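Local coordinates for paenibacillus xanthan lyase (Paenibacillus, PDB 6F2P), which cleaves the polysaccharide xanthan as a lyase of polysaccharide lyase family 8, at residues T72-L77 against N111-G116. Numbering follows the deposited sequence.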
loop_
_atom_site.group_PDB
_atom_site.type_symbol
_atom_site.label_atom_id
_atom_site.label_comp_id
_atom_site.label_asym_id
_atom_site.label_seq_id
_atom_site.Cartn_x
_atom_site.Cartn_y
_atom_site.Cartn_z
ATOM N N THR A 72 37.291 17.084 -1.471
ATOM C CA THR A 72 37.858 17.084 -2.817
ATOM C C THR A 72 39.349 16.798 -2.769
ATOM O O THR A 72 39.861 15.971 -3.535
ATOM C CB THR A 72 37.630 18.425 -3.524
ATOM O OG1 THR A 72 36.260 18.799 -3.380
ATOM C CG2 THR A 72 37.953 18.313 -4.996
ATOM N N THR A 73 40.036 17.475 -1.854
ATOM C CA THR A 73 41.469 17.299 -1.697
ATOM C C THR A 73 41.786 15.847 -1.371
ATOM O O THR A 73 42.642 15.232 -2.024
ATOM C CB THR A 73 42.033 18.215 -0.590
ATOM O OG1 THR A 73 41.792 19.589 -0.926
ATOM C CG2 THR A 73 43.518 17.986 -0.418
ATOM N N TYR A 74 41.085 15.294 -0.374
ATOM C CA TYR A 74 41.357 13.927 0.069
ATOM C C TYR A 74 40.980 12.897 -0.987
ATOM O O TYR A 74 41.617 11.853 -1.084
ATOM C CB TYR A 74 40.664 13.607 1.386
ATOM C CG TYR A 74 41.380 14.128 2.609
ATOM C CD1 TYR A 74 42.725 13.863 2.823
ATOM C CD2 TYR A 74 40.705 14.886 3.557
ATOM C CE1 TYR A 74 43.384 14.347 3.956
ATOM C CE2 TYR A 74 41.348 15.368 4.682
ATOM C CZ TYR A 74 42.684 15.100 4.877
ATOM O OH TYR A 74 43.313 15.586 6.001
ATOM N N ARG A 75 39.958 13.179 -1.786
ATOM C CA ARG A 75 39.640 12.265 -2.881
ATOM C C ARG A 75 40.758 12.262 -3.922
ATOM O O ARG A 75 41.155 11.198 -4.415
ATOM C CB ARG A 75 38.280 12.579 -3.512
ATOM C CG ARG A 75 37.129 12.357 -2.556
ATOM C CD ARG A 75 35.752 12.488 -3.188
ATOM N NE ARG A 75 34.742 11.967 -2.268
ATOM C CZ ARG A 75 33.434 11.937 -2.505
ATOM N NH1 ARG A 75 32.951 12.405 -3.649
ATOM N NH2 ARG A 75 32.607 11.432 -1.590
ATOM N N HIS A 76 41.275 13.447 -4.242
ATOM C CA HIS A 76 42.406 13.553 -5.161
ATOM C C HIS A 76 43.595 12.756 -4.637
ATOM O O HIS A 76 44.161 11.936 -5.370
ATOM C CB HIS A 76 42.794 15.008 -5.389
ATOM C CG HIS A 76 41.771 15.790 -6.143
ATOM N ND1 HIS A 76 40.692 15.199 -6.761
ATOM C CD2 HIS A 76 41.659 17.120 -6.384
ATOM C CE1 HIS A 76 39.952 16.133 -7.346
ATOM N NE2 HIS A 76 40.526 17.303 -7.130
ATOM N N LEU A 77 43.957 12.990 -3.371
ATOM C CA LEU A 77 44.990 12.198 -2.695
ATOM C C LEU A 77 44.700 10.694 -2.723
ATOM O O LEU A 77 45.596 9.883 -2.969
ATOM C CB LEU A 77 45.179 12.665 -1.252
ATOM C CG LEU A 77 45.894 14.006 -1.093
ATOM C CD1 LEU A 77 45.804 14.496 0.337
ATOM C CD2 LEU A 77 47.351 13.889 -1.533
ATOM N N ASN A 111 47.413 22.334 8.373
ATOM C CA ASN A 111 46.775 23.545 7.872
ATOM C C ASN A 111 45.252 23.538 7.843
ATOM O O ASN A 111 44.614 24.567 8.089
ATOM C CB ASN A 111 47.324 23.864 6.481
ATOM C CG ASN A 111 48.799 24.221 6.513
ATOM O OD1 ASN A 111 49.647 23.452 6.066
ATOM N ND2 ASN A 111 49.109 25.391 7.056
ATOM N N GLN A 112 44.674 22.379 7.550
ATOM C CA GLN A 112 43.242 22.292 7.305
ATOM C C GLN A 112 42.509 21.264 8.160
ATOM O O GLN A 112 41.523 21.600 8.815
ATOM C CB GLN A 112 42.990 22.023 5.820
ATOM C CG GLN A 112 43.147 23.263 4.966
ATOM C CD GLN A 112 42.237 24.370 5.435
ATOM O OE1 GLN A 112 42.688 25.475 5.728
ATOM N NE2 GLN A 112 40.939 24.076 5.519
ATOM N N PHE A 113 42.990 20.023 8.148
ATOM C CA PHE A 113 42.272 18.906 8.761
ATOM C C PHE A 113 43.087 18.213 9.840
ATOM O O PHE A 113 43.968 17.391 9.550
ATOM C CB PHE A 113 41.866 17.880 7.705
ATOM C CG PHE A 113 40.871 16.879 8.198
ATOM C CD1 PHE A 113 39.513 17.164 8.169
ATOM C CD2 PHE A 113 41.286 15.656 8.703
ATOM C CE1 PHE A 113 38.579 16.240 8.631
ATOM C CE2 PHE A 113 40.363 14.731 9.161
ATOM C CZ PHE A 113 39.005 15.024 9.127
ATOM N N TYR A 114 42.764 18.530 11.087
ATOM C CA TYR A 114 43.537 18.057 12.222
ATOM C C TYR A 114 42.736 18.177 13.506
ATOM O O TYR A 114 41.764 18.933 13.584
ATOM C CB TYR A 114 44.833 18.864 12.353
ATOM C CG TYR A 114 44.612 20.356 12.497
ATOM C CD1 TYR A 114 44.391 20.933 13.742
ATOM C CD2 TYR A 114 44.627 21.188 11.383
ATOM C CE1 TYR A 114 44.189 22.304 13.873
ATOM C CE2 TYR A 114 44.425 22.562 11.504
ATOM C CZ TYR A 114 44.206 23.114 12.750
ATOM O OH TYR A 114 44.000 24.475 12.864
ATOM N N ASN A 115 43.170 17.447 14.521
ATOM C CA ASN A 115 42.524 17.513 15.817
ATOM C C ASN A 115 42.542 18.932 16.388
ATOM O O ASN A 115 43.585 19.431 16.806
ATOM C CB ASN A 115 43.191 16.534 16.785
ATOM C CG ASN A 115 42.611 16.608 18.175
ATOM O OD1 ASN A 115 41.483 17.082 18.375
ATOM N ND2 ASN A 115 43.377 16.132 19.154
ATOM N N GLY A 116 41.378 19.575 16.387
ATOM C CA GLY A 116 41.230 20.906 16.946
ATOM C C GLY A 116 40.953 21.962 15.893
ATOM O O GLY A 116 40.734 23.136 16.213
#
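Y74 and F113 meet as a T-shaped aromatic pair, a compact example of how two rings can bridge a helix and a loop whose segments lie 34 residues apart in sequence. The edge of the Y74 ring is directed at one face of F113, with centroids 5.5 Å apart and planes at 84°. CE2 of Y74 lies 3.9 Å from CG of F113, while the phenol OH sits beyond the rim of the F113 ring, near CB and CD2, and is 3.2 Å from F113 CB. No hydrogen bond links the two segments.

F113 holds CG anti to its backbone N (chi1 -167°), which lays its ring across the outer edge of Y74, and chi2 near 85° turns the ring's face to that edge. The partners stand on different supports: Y74 projects from within helix 68-85, whereas F113 follows just after the end of helix 95-111, in the loop leading to helix 123-141. That last helix touches both residues, A133 against Y74 and W126 and L134 against F113. L105 and M108 of helix 95-111 also touch Y74, and A156 and T160 of helix 147-160 border the phenylalanine.

Both residues are buried, within the family's N-terminal alpha-helical domain. The chemistry is a CE2 edge over a pi face near CG, with the tyrosine hydroxyl against CB, which implies that ring orientation, within packing shared with neighbouring helices, relates this loop to helix 68-85.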